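Side-chain contacts in 2-hydroxyisobutyryl-CoA synthetase (Aquincola tertiaricarbonis, PDB 6HDY), which belongs to the ANL superfamily of AMP-binding enzymes, with a large N-terminal part and a smaller C-terminal domain: residues S31-W34 with E39-P42; P66-K71 with P336-L341; F193-G198 with A204-W209. One frame throughout, in Å; residues are numbered along the deposited sequence.

Interaction 1: residues S31-W34 with E39-P42; sequences SRYW and ETMP
Tyr33 meets the two last helical residues of helix 36-40, Glu39 at its CB end and Thr40 over its ring. Glu39 CA is the nearest CA to that of Tyr33 across the segments, at 7.1 Å. Followed outward, Tyr33 first offers CB to the Glu39 carboxylate, with OE2 at 3.2 Å from CB. The same oxygen lies at the ring edge, 3.6 Å from CD1, and ring and carboxylate planes stand 84° apart. Farther along, the methyl Thr40 CG2 takes over: it sits 3.5 Å from the centroid of the Tyr33 ring, only 13° off the normal, a CH-pi contact over the middle of one face. Arg32 CB covers the opposite face, so the ring is sandwiched between two aliphatic carbons. At the tip, OH leaves the contact and hydrogen-bonds to the backbone O of Cys355. Thr40 reaches the ring because CG2 lies anti to its own carbonyl carbon, while OG1 (chi1 75°) turns back to the O of Pro36, one turn earlier in the helix.

Glu39 is extended beyond CG, which carries its carboxylate across to the backbone of Trp34. A water accepts from Trp34 N at 3.1 Å and lies 3.1 Å from Glu39 OE2, linking the two. Within 31-34, Ser31 OG donates to Tyr33 O at 2.8 Å, on a lone pair in the carbonyl plane. The arrangement is a short helix folded back on its own lead-in loop: the buried Glu39 accepts from Phe35 N through OE1 and forms salt bridges from OE1 to Arg153 of helix 141-157 and from OE2 to Arg357, surroundings that would probably favour the ionised carboxylate.

Interaction 2: residues P66-K71 with P336-L341; sequences PFYRRK and PMIRLL. With SO4 (sulfate ion), chain D.
Tyr68, in the first turn of helix 66-74, faces segment 336-341, which leads into strand 340-347, with its CA 8.6 Å from that of Ile338 and Arg70 N bonded to Pro66 O as in a regular helix. The gap is bridged by the tyrosine side chain, whose CG lies anti to its own carbonyl carbon (chi1 -73°) and so sends the ring across to 336-338. Its hydroxyl donates to Pro336 O at 2.7 Å, arriving in the carbonyl plane on a lone pair (C=O...O angle 135°), and accepts from Ile338 N at 3.0 Å with an N-H...O angle of 148°. Two backbone groups flanking Met337 are thus satisfied by one buried oxygen, whose proton direction is set by the pair. Arg339 and Leu340 both face Tyr327, a G1 beta bulge, with the phenol gripping the chain at Pro336 and Ile338.

The ring itself is held between two side chains. Ile338 CD1 lies over one face, 4.2 Å from the centroid of the Tyr68 ring, a CH-pi contact. Phe67 CD2 covers the opposite face. Ala61 of helix 43-64 touches both Tyr68 and Ile338.

On another side of the helix, Arg70 holds a sulfate, probably from the crystallisation liquor: NE donates to O3 at 2.8 Å, and NH2 to O1 at 3.0 Å. Ser103 also bonds this ion, and Arg70 NH2 has a second partner in Asp112.

Interaction 3: residues F193-G198 with A204-W209; sequences FPFGAG and ARLVQW
Phe195 and Leu206 make the CH-pi part of the contact: Leu206 CD1 stands 3.9 Å from the centroid of the Phe195 ring, 20° off its normal and displaced toward the rim. Leu206 CB adds an apolar touch at 3.7 Å from Phe195 CE1. With CG anti to the backbone N (chi1 -174°), Phe195 extends its ring from the loop toward helix 202-213.

The aromatic contacts gather round Trp209. Its six-membered ring meets Phe193 obliquely, planes 38° apart, with Phe193 CZ 3.8 Å from Trp209 CE3. Its five-membered ring meets Phe195, again obliquely, with the centroids of the two rings 5.8 Å apart. The three side chains form an aromatic cluster.

The polar element is Arg205, whose chain bends at chi3 and brings NH2 to 3.7 Å from Phe195 CZ, the guanidinium tilted against the ring.

Pro194 centres an inverse gamma turn between the two phenylalanines. The contact packs the loop after strand 191-193, outermost in the parallel sheet within this chain, against helix 202-213; Leu206 continues onto helix 222-234 and strand 165-168, while Leu174 of the second subunit packs against Phe195 and Trp209.

The three contacts lie apart, with centres 31 to 39 Å from one another, and share no helix or strand. Interactions 2 and 3 are buried, whereas interaction 1 is partly buried. Sequence distance also separates them: interactions 1 and 3 join segments only five or six residues apart, while interaction 2 brings together parts of the chain 265 residues apart. Chemistry follows place. The 31-34/39-42 contact combines a methyl-on-ring touch with a water bridge and a carboxylate shared with arginines; 66-71/336-341 combines one hydroxyl bonded to main-chain groups with an isoleucine methyl over the ring; 193-198/204-209 has no hydrogen bond between its segments, and it alone reaches the second subunit.

Interaction 1: residues S31-W34 with E39-P42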
loop_
_atom_site.group_PDB
_atom_site.type_symbol
_atom_site.label_atom_id
_atom_site.label_comp_id
_atom_site.label_asym_id
_atom_site.label_seq_id
_atom_site.Cartn_x
_atom_site.Cartn_y
_atom_site.Cartn_z
ATOM N N SER A 31 -1.630 5.769 32.224
ATOM C CA SER A 31 -2.274 4.448 32.189
ATOM C C SER A 31 -1.528 3.435 31.311
ATOM O O SER A 31 -1.127 3.751 30.171
ATOM C CB SER A 31 -3.719 4.571 31.696
ATOM O OG SER A 31 -4.456 3.371 31.877
ATOM N N ARG A 32 -1.380 2.198 31.838
ATOM C CA ARG A 32 -0.779 1.078 31.114
ATOM C C ARG A 32 -1.805 0.480 30.105
ATOM O O ARG A 32 -1.424 -0.054 29.034
ATOM C CB ARG A 32 -0.350 -0.001 32.113
ATOM C CG ARG A 32 0.223 -1.253 31.461
ATOM C CD ARG A 32 0.595 -2.287 32.498
ATOM N NE ARG A 32 1.645 -1.767 33.369
ATOM C CZ ARG A 32 2.047 -2.343 34.492
ATOM N NH1 ARG A 32 3.014 -1.795 35.217
ATOM N NH2 ARG A 32 1.470 -3.466 34.913
ATOM N N TYR A 33 -3.100 0.559 30.484
ATOM C CA TYR A 33 -4.216 -0.029 29.748
ATOM C C TYR A 33 -5.069 1.009 29.029
ATOM O O TYR A 33 -5.329 2.087 29.572
ATOM C CB TYR A 33 -5.103 -0.858 30.700
ATOM C CG TYR A 33 -4.334 -1.560 31.799
ATOM C CD1 TYR A 33 -3.658 -2.754 31.554
ATOM C CD2 TYR A 33 -4.284 -1.036 33.088
ATOM C CE1 TYR A 33 -2.937 -3.398 32.558
ATOM C CE2 TYR A 33 -3.591 -1.687 34.107
ATOM C CZ TYR A 33 -2.917 -2.866 33.837
ATOM O OH TYR A 33 -2.230 -3.507 34.837
ATOM N N TRP A 34 -5.501 0.672 27.799
ATOM C CA TRP A 34 -6.395 1.484 26.986
ATOM C C TRP A 34 -7.774 1.372 27.631
ATOM O O TRP A 34 -8.413 2.396 27.879
ATOM C CB TRP A 34 -6.404 0.998 25.522
ATOM C CG TRP A 34 -7.327 1.767 24.615
ATOM C CD1 TRP A 34 -8.671 1.583 24.466
ATOM C CD2 TRP A 34 -6.950 2.757 23.646
ATOM N NE1 TRP A 34 -9.165 2.440 23.506
ATOM C CE2 TRP A 34 -8.129 3.167 22.982
ATOM C CE3 TRP A 34 -5.722 3.321 23.251
ATOM C CZ2 TRP A 34 -8.121 4.122 21.960
ATOM C CZ3 TRP A 34 -5.721 4.289 22.258
ATOM C CH2 TRP A 34 -6.912 4.689 21.634
ATOM N N GLU A 39 -9.709 -5.144 30.140
ATOM C CA GLU A 39 -8.373 -5.737 30.156
ATOM C C GLU A 39 -7.934 -6.391 31.480
ATOM O O GLU A 39 -7.176 -7.363 31.442
ATOM C CB GLU A 39 -7.332 -4.683 29.724
ATOM C CG GLU A 39 -7.529 -4.147 28.303
ATOM C CD GLU A 39 -6.525 -3.114 27.824
ATOM O OE1 GLU A 39 -6.834 -2.356 26.877
ATOM O OE2 GLU A 39 -5.409 -3.080 28.383
ATOM N N THR A 40 -8.354 -5.832 32.635
ATOM C CA THR A 40 -7.923 -6.313 33.935
ATOM C C THR A 40 -9.054 -6.865 34.825
ATOM O O THR A 40 -8.744 -7.265 35.930
ATOM C CB THR A 40 -7.099 -5.237 34.704
ATOM O OG1 THR A 40 -7.960 -4.219 35.210
ATOM C CG2 THR A 40 -5.988 -4.623 33.876
ATOM N N MET A 41 -10.331 -6.917 34.362
ATOM C CA MET A 41 -11.460 -7.459 35.153
ATOM C C MET A 41 -11.306 -8.951 35.506
ATOM O O MET A 41 -10.626 -9.652 34.759
ATOM C CB MET A 41 -12.789 -7.259 34.410
ATOM C CG MET A 41 -12.964 -8.132 33.167
ATOM S SD MET A 41 -14.275 -7.489 32.106
ATOM C CE MET A 41 -15.716 -7.799 33.130
ATOM N N PRO A 42 -11.968 -9.497 36.575
ATOM C CA PRO A 42 -11.856 -10.949 36.831
ATOM C C PRO A 42 -12.325 -11.744 35.600
ATOM O O PRO A 42 -13.362 -11.417 35.038
ATOM C CB PRO A 42 -12.745 -11.166 38.071
ATOM C CG PRO A 42 -12.830 -9.837 38.715
ATOM C CD PRO A 42 -12.834 -8.848 37.581
HETATM O O HOH W 1 -3.861 -1.414 26.258
#

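Interaction 2: residues P66-K71 with P336-L341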
loop_
_atom_site.group_PDB
_atom_site.type_symbol
_atom_site.label_atom_id
_atom_site.label_comp_id
_atom_site.label_asym_id
_atom_site.label_seq_id
_atom_site.Cartn_x
_atom_site.Cartn_y
_atom_site.Cartn_z
ATOM N N PRO A 66 -27.224 -16.642 5.501
ATOM C CA PRO A 66 -27.750 -17.981 5.180
ATOM C C PRO A 66 -26.666 -19.062 5.250
ATOM O O PRO A 66 -27.002 -20.224 5.390
ATOM C CB PRO A 66 -28.347 -17.812 3.769
ATOM C CG PRO A 66 -28.458 -16.341 3.559
ATOM C CD PRO A 66 -27.331 -15.738 4.337
ATOM N N PHE A 67 -25.373 -18.675 5.201
ATOM C CA PHE A 67 -24.236 -19.587 5.337
ATOM C C PHE A 67 -24.278 -20.210 6.718
ATOM O O PHE A 67 -24.172 -21.429 6.826
ATOM C CB PHE A 67 -22.894 -18.843 5.129
ATOM C CG PHE A 67 -21.671 -19.628 5.550
ATOM C CD1 PHE A 67 -21.151 -20.625 4.734
ATOM C CD2 PHE A 67 -21.065 -19.396 6.779
ATOM C CE1 PHE A 67 -20.048 -21.385 5.146
ATOM C CE2 PHE A 67 -19.961 -20.149 7.182
ATOM C CZ PHE A 67 -19.459 -21.136 6.358
ATOM N N TYR A 68 -24.405 -19.371 7.777
ATOM C CA TYR A 68 -24.513 -19.830 9.151
ATOM C C TYR A 68 -25.844 -20.514 9.416
ATOM O O TYR A 68 -25.850 -21.549 10.067
ATOM C CB TYR A 68 -24.266 -18.696 10.148
ATOM C CG TYR A 68 -22.811 -18.309 10.215
ATOM C CD1 TYR A 68 -21.859 -19.184 10.739
ATOM C CD2 TYR A 68 -22.376 -17.075 9.745
ATOM C CE1 TYR A 68 -20.508 -18.851 10.761
ATOM C CE2 TYR A 68 -21.027 -16.720 9.788
ATOM C CZ TYR A 68 -20.099 -17.610 10.306
ATOM O OH TYR A 68 -18.771 -17.276 10.349
ATOM N N ARG A 69 -26.956 -19.982 8.887
ATOM C CA ARG A 69 -28.286 -20.602 9.038
ATOM C C ARG A 69 -28.279 -22.055 8.498
ATOM O O ARG A 69 -28.719 -22.955 9.210
ATOM C CB ARG A 69 -29.394 -19.734 8.393
ATOM C CG ARG A 69 -30.795 -20.352 8.416
ATOM C CD ARG A 69 -31.649 -19.981 9.626
ATOM N NE ARG A 69 -31.916 -18.544 9.685
ATOM C CZ ARG A 69 -33.019 -17.951 9.237
ATOM N NH1 ARG A 69 -34.020 -18.674 8.743
ATOM N NH2 ARG A 69 -33.139 -16.633 9.297
ATOM N N ARG A 70 -27.695 -22.278 7.287
ATOM C CA ARG A 70 -27.573 -23.598 6.646
ATOM C C ARG A 70 -26.628 -24.531 7.392
ATOM O O ARG A 70 -26.970 -25.697 7.604
ATOM C CB ARG A 70 -27.099 -23.470 5.193
ATOM C CG ARG A 70 -28.225 -23.268 4.187
ATOM C CD ARG A 70 -27.692 -23.264 2.761
ATOM N NE ARG A 70 -26.712 -22.193 2.534
ATOM C CZ ARG A 70 -27.020 -20.974 2.100
ATOM N NH1 ARG A 70 -28.283 -20.655 1.831
ATOM N NH2 ARG A 70 -26.071 -20.064 1.932
ATOM N N LYS A 71 -25.445 -24.024 7.773
ATOM C CA LYS A 71 -24.396 -24.785 8.454
ATOM C C LYS A 71 -24.849 -25.249 9.818
ATOM O O LYS A 71 -24.660 -26.418 10.157
ATOM C CB LYS A 71 -23.085 -23.973 8.562
ATOM C CG LYS A 71 -21.885 -24.843 8.897
ATOM C CD LYS A 71 -20.650 -24.042 9.295
ATOM C CE LYS A 71 -19.354 -24.752 8.956
ATOM N NZ LYS A 71 -19.397 -26.220 9.247
ATOM N N PRO A 336 -18.762 -11.882 9.661
ATOM C CA PRO A 336 -18.345 -12.315 11.009
ATOM C C PRO A 336 -17.954 -13.787 11.010
ATOM O O PRO A 336 -18.619 -14.613 10.389
ATOM C CB PRO A 336 -19.567 -12.018 11.888
ATOM C CG PRO A 336 -20.725 -12.067 10.963
ATOM C CD PRO A 336 -20.217 -11.595 9.615
ATOM N N MET A 337 -16.847 -14.086 11.645
ATOM C CA MET A 337 -16.325 -15.445 11.747
ATOM C C MET A 337 -16.727 -16.036 13.083
ATOM O O MET A 337 -16.406 -15.467 14.129
ATOM C CB MET A 337 -14.792 -15.469 11.619
ATOM C CG MET A 337 -14.235 -15.111 10.255
ATOM S SD MET A 337 -14.736 -16.084 8.820
ATOM C CE MET A 337 -14.850 -17.597 9.407
ATOM N N ILE A 338 -17.483 -17.141 13.045
ATOM C CA ILE A 338 -17.951 -17.806 14.261
ATOM C C ILE A 338 -17.361 -19.202 14.309
ATOM O O ILE A 338 -17.783 -20.100 13.578
ATOM C CB ILE A 338 -19.501 -17.777 14.453
ATOM C CG1 ILE A 338 -20.058 -16.344 14.287
ATOM C CG2 ILE A 338 -19.883 -18.359 15.821
ATOM C CD1 ILE A 338 -21.512 -16.270 14.085
ATOM N N ARG A 339 -16.384 -19.365 15.187
ATOM C CA ARG A 339 -15.652 -20.603 15.398
ATOM C C ARG A 339 -14.893 -21.002 14.137
ATOM O O ARG A 339 -15.027 -22.117 13.646
ATOM C CB ARG A 339 -16.552 -21.727 15.985
ATOM C CG ARG A 339 -16.675 -21.561 17.476
ATOM C CD ARG A 339 -17.542 -22.562 18.204
ATOM N NE ARG A 339 -17.251 -23.963 17.904
ATOM C CZ ARG A 339 -16.341 -24.711 18.520
ATOM N NH1 ARG A 339 -15.550 -24.183 19.446
ATOM N NH2 ARG A 339 -16.199 -25.986 18.198
ATOM N N LEU A 340 -14.077 -20.080 13.611
ATOM C CA LEU A 340 -13.218 -20.407 12.467
ATOM C C LEU A 340 -11.995 -21.184 12.962
ATOM O O LEU A 340 -11.303 -20.754 13.895
ATOM C CB LEU A 340 -12.788 -19.169 11.646
ATOM C CG LEU A 340 -11.740 -19.349 10.507
ATOM C CD1 LEU A 340 -12.320 -20.134 9.321
ATOM C CD2 LEU A 340 -11.201 -17.994 10.031
ATOM N N LEU A 341 -11.773 -22.348 12.336
ATOM C CA LEU A 341 -10.657 -23.242 12.594
ATOM C C LEU A 341 -9.391 -22.630 11.942
ATOM O O LEU A 341 -9.388 -22.370 10.744
ATOM C CB LEU A 341 -10.981 -24.640 12.022
ATOM C CG LEU A 341 -9.862 -25.703 12.042
ATOM C CD1 LEU A 341 -9.398 -25.998 13.463
ATOM C CD2 LEU A 341 -10.333 -26.990 11.384
HETATM S S SO4 D . -22.921 -21.912 1.274
HETATM O O1 SO4 D . -23.175 -20.454 1.367
HETATM O O2 SO4 D . -22.980 -22.365 -0.125
HETATM O O3 SO4 D . -23.945 -22.613 2.073
HETATM O O4 SO4 D . -21.592 -22.278 1.802
#

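Interaction 3: residues F193-G198 with A204-W209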
loop_
_atom_site.group_PDB
_atom_site.type_symbol
_atom_site.label_atom_id
_atom_site.label_comp_id
_atom_site.label_asym_id
_atom_site.label_seq_id
_atom_site.Cartn_x
_atom_site.Cartn_y
_atom_site.Cartn_z
ATOM N N PHE A 193 3.378 5.988 9.339
ATOM C CA PHE A 193 4.352 6.024 8.249
ATOM C C PHE A 193 4.187 4.740 7.373
ATOM O O PHE A 193 4.937 3.758 7.539
ATOM C CB PHE A 193 5.787 6.205 8.818
ATOM C CG PHE A 193 6.914 6.148 7.814
ATOM C CD1 PHE A 193 6.745 6.640 6.521
ATOM C CD2 PHE A 193 8.167 5.660 8.180
ATOM C CE1 PHE A 193 7.790 6.585 5.588
ATOM C CE2 PHE A 193 9.226 5.636 7.258
ATOM C CZ PHE A 193 9.032 6.093 5.965
ATOM N N PRO A 194 3.188 4.720 6.451
ATOM C CA PRO A 194 2.974 3.507 5.643
ATOM C C PRO A 194 3.931 3.382 4.459
ATOM O O PRO A 194 3.567 3.620 3.305
ATOM C CB PRO A 194 1.502 3.619 5.250
ATOM C CG PRO A 194 1.249 5.088 5.148
ATOM C CD PRO A 194 2.204 5.772 6.095
ATOM N N PHE A 195 5.184 2.980 4.754
ATOM C CA PHE A 195 6.174 2.802 3.691
ATOM C C PHE A 195 5.826 1.574 2.849
ATOM O O PHE A 195 6.028 1.588 1.656
ATOM C CB PHE A 195 7.618 2.720 4.259
ATOM C CG PHE A 195 8.691 2.687 3.194
ATOM C CD1 PHE A 195 9.114 1.477 2.644
ATOM C CD2 PHE A 195 9.306 3.859 2.765
ATOM C CE1 PHE A 195 10.113 1.441 1.658
ATOM C CE2 PHE A 195 10.283 3.827 1.756
ATOM C CZ PHE A 195 10.683 2.615 1.211
ATOM N N GLY A 196 5.309 0.524 3.455
ATOM C CA GLY A 196 4.956 -0.655 2.673
ATOM C C GLY A 196 6.130 -1.545 2.366
ATOM O O GLY A 196 7.180 -1.426 2.993
ATOM N N ALA A 197 5.956 -2.453 1.396
ATOM C CA ALA A 197 6.960 -3.449 1.011
ATOM C C ALA A 197 6.545 -4.052 -0.318
ATOM O O ALA A 197 5.454 -3.756 -0.802
ATOM C CB ALA A 197 7.045 -4.543 2.084
ATOM N N GLY A 198 7.424 -4.858 -0.908
ATOM C CA GLY A 198 7.123 -5.607 -2.122
ATOM C C GLY A 198 7.879 -5.264 -3.380
ATOM O O GLY A 198 8.092 -6.145 -4.224
ATOM N N ALA A 204 16.475 -0.744 0.395
ATOM C CA ALA A 204 17.641 0.144 0.399
ATOM C C ALA A 204 17.186 1.560 0.729
ATOM O O ALA A 204 17.840 2.239 1.504
ATOM C CB ALA A 204 18.355 0.103 -0.951
ATOM N N ARG A 205 16.024 1.973 0.207
ATOM C CA ARG A 205 15.479 3.299 0.482
ATOM C C ARG A 205 14.913 3.414 1.901
ATOM O O ARG A 205 15.116 4.434 2.554
ATOM C CB ARG A 205 14.479 3.703 -0.594
ATOM C CG ARG A 205 15.183 4.150 -1.878
ATOM C CD ARG A 205 14.276 4.813 -2.907
ATOM N NE ARG A 205 13.255 3.892 -3.405
ATOM C CZ ARG A 205 12.048 3.769 -2.868
ATOM N NH1 ARG A 205 11.184 2.890 -3.361
ATOM N NH2 ARG A 205 11.697 4.518 -1.829
ATOM N N LEU A 206 14.279 2.342 2.400
ATOM C CA LEU A 206 13.709 2.281 3.743
ATOM C C LEU A 206 14.723 2.518 4.831
ATOM O O LEU A 206 14.438 3.267 5.751
ATOM C CB LEU A 206 12.977 0.943 3.994
ATOM C CG LEU A 206 12.236 0.788 5.362
ATOM C CD1 LEU A 206 11.325 2.025 5.673
ATOM C CD2 LEU A 206 11.373 -0.475 5.351
ATOM N N VAL A 207 15.881 1.852 4.761
ATOM C CA VAL A 207 16.933 1.994 5.769
ATOM C C VAL A 207 17.367 3.465 5.881
ATOM O O VAL A 207 17.515 3.956 7.003
ATOM C CB VAL A 207 18.119 0.993 5.617
ATOM C CG1 VAL A 207 17.641 -0.436 5.856
ATOM C CG2 VAL A 207 18.816 1.113 4.260
ATOM N N GLN A 208 17.456 4.188 4.735
ATOM C CA GLN A 208 17.755 5.625 4.723
ATOM C C GLN A 208 16.646 6.397 5.431
ATOM O O GLN A 208 16.972 7.260 6.242
ATOM C CB GLN A 208 17.961 6.169 3.291
ATOM C CG GLN A 208 19.197 5.625 2.559
ATOM C CD GLN A 208 20.541 5.958 3.210
ATOM O OE1 GLN A 208 20.683 6.870 4.060
ATOM N NE2 GLN A 208 21.568 5.209 2.818
ATOM N N TRP A 209 15.335 6.060 5.164
ATOM C CA TRP A 209 14.199 6.708 5.820
ATOM C C TRP A 209 14.166 6.451 7.309
ATOM O O TRP A 209 13.808 7.350 8.054
ATOM C CB TRP A 209 12.848 6.324 5.174
ATOM C CG TRP A 209 12.557 7.117 3.943
ATOM C CD1 TRP A 209 13.006 6.858 2.681
ATOM C CD2 TRP A 209 11.783 8.314 3.856
ATOM N NE1 TRP A 209 12.555 7.814 1.811
ATOM C CE2 TRP A 209 11.803 8.728 2.504
ATOM C CE3 TRP A 209 11.033 9.063 4.778
ATOM C CZ2 TRP A 209 11.140 9.878 2.061
ATOM C CZ3 TRP A 209 10.359 10.187 4.327
ATOM C CH2 TRP A 209 10.436 10.594 2.994
#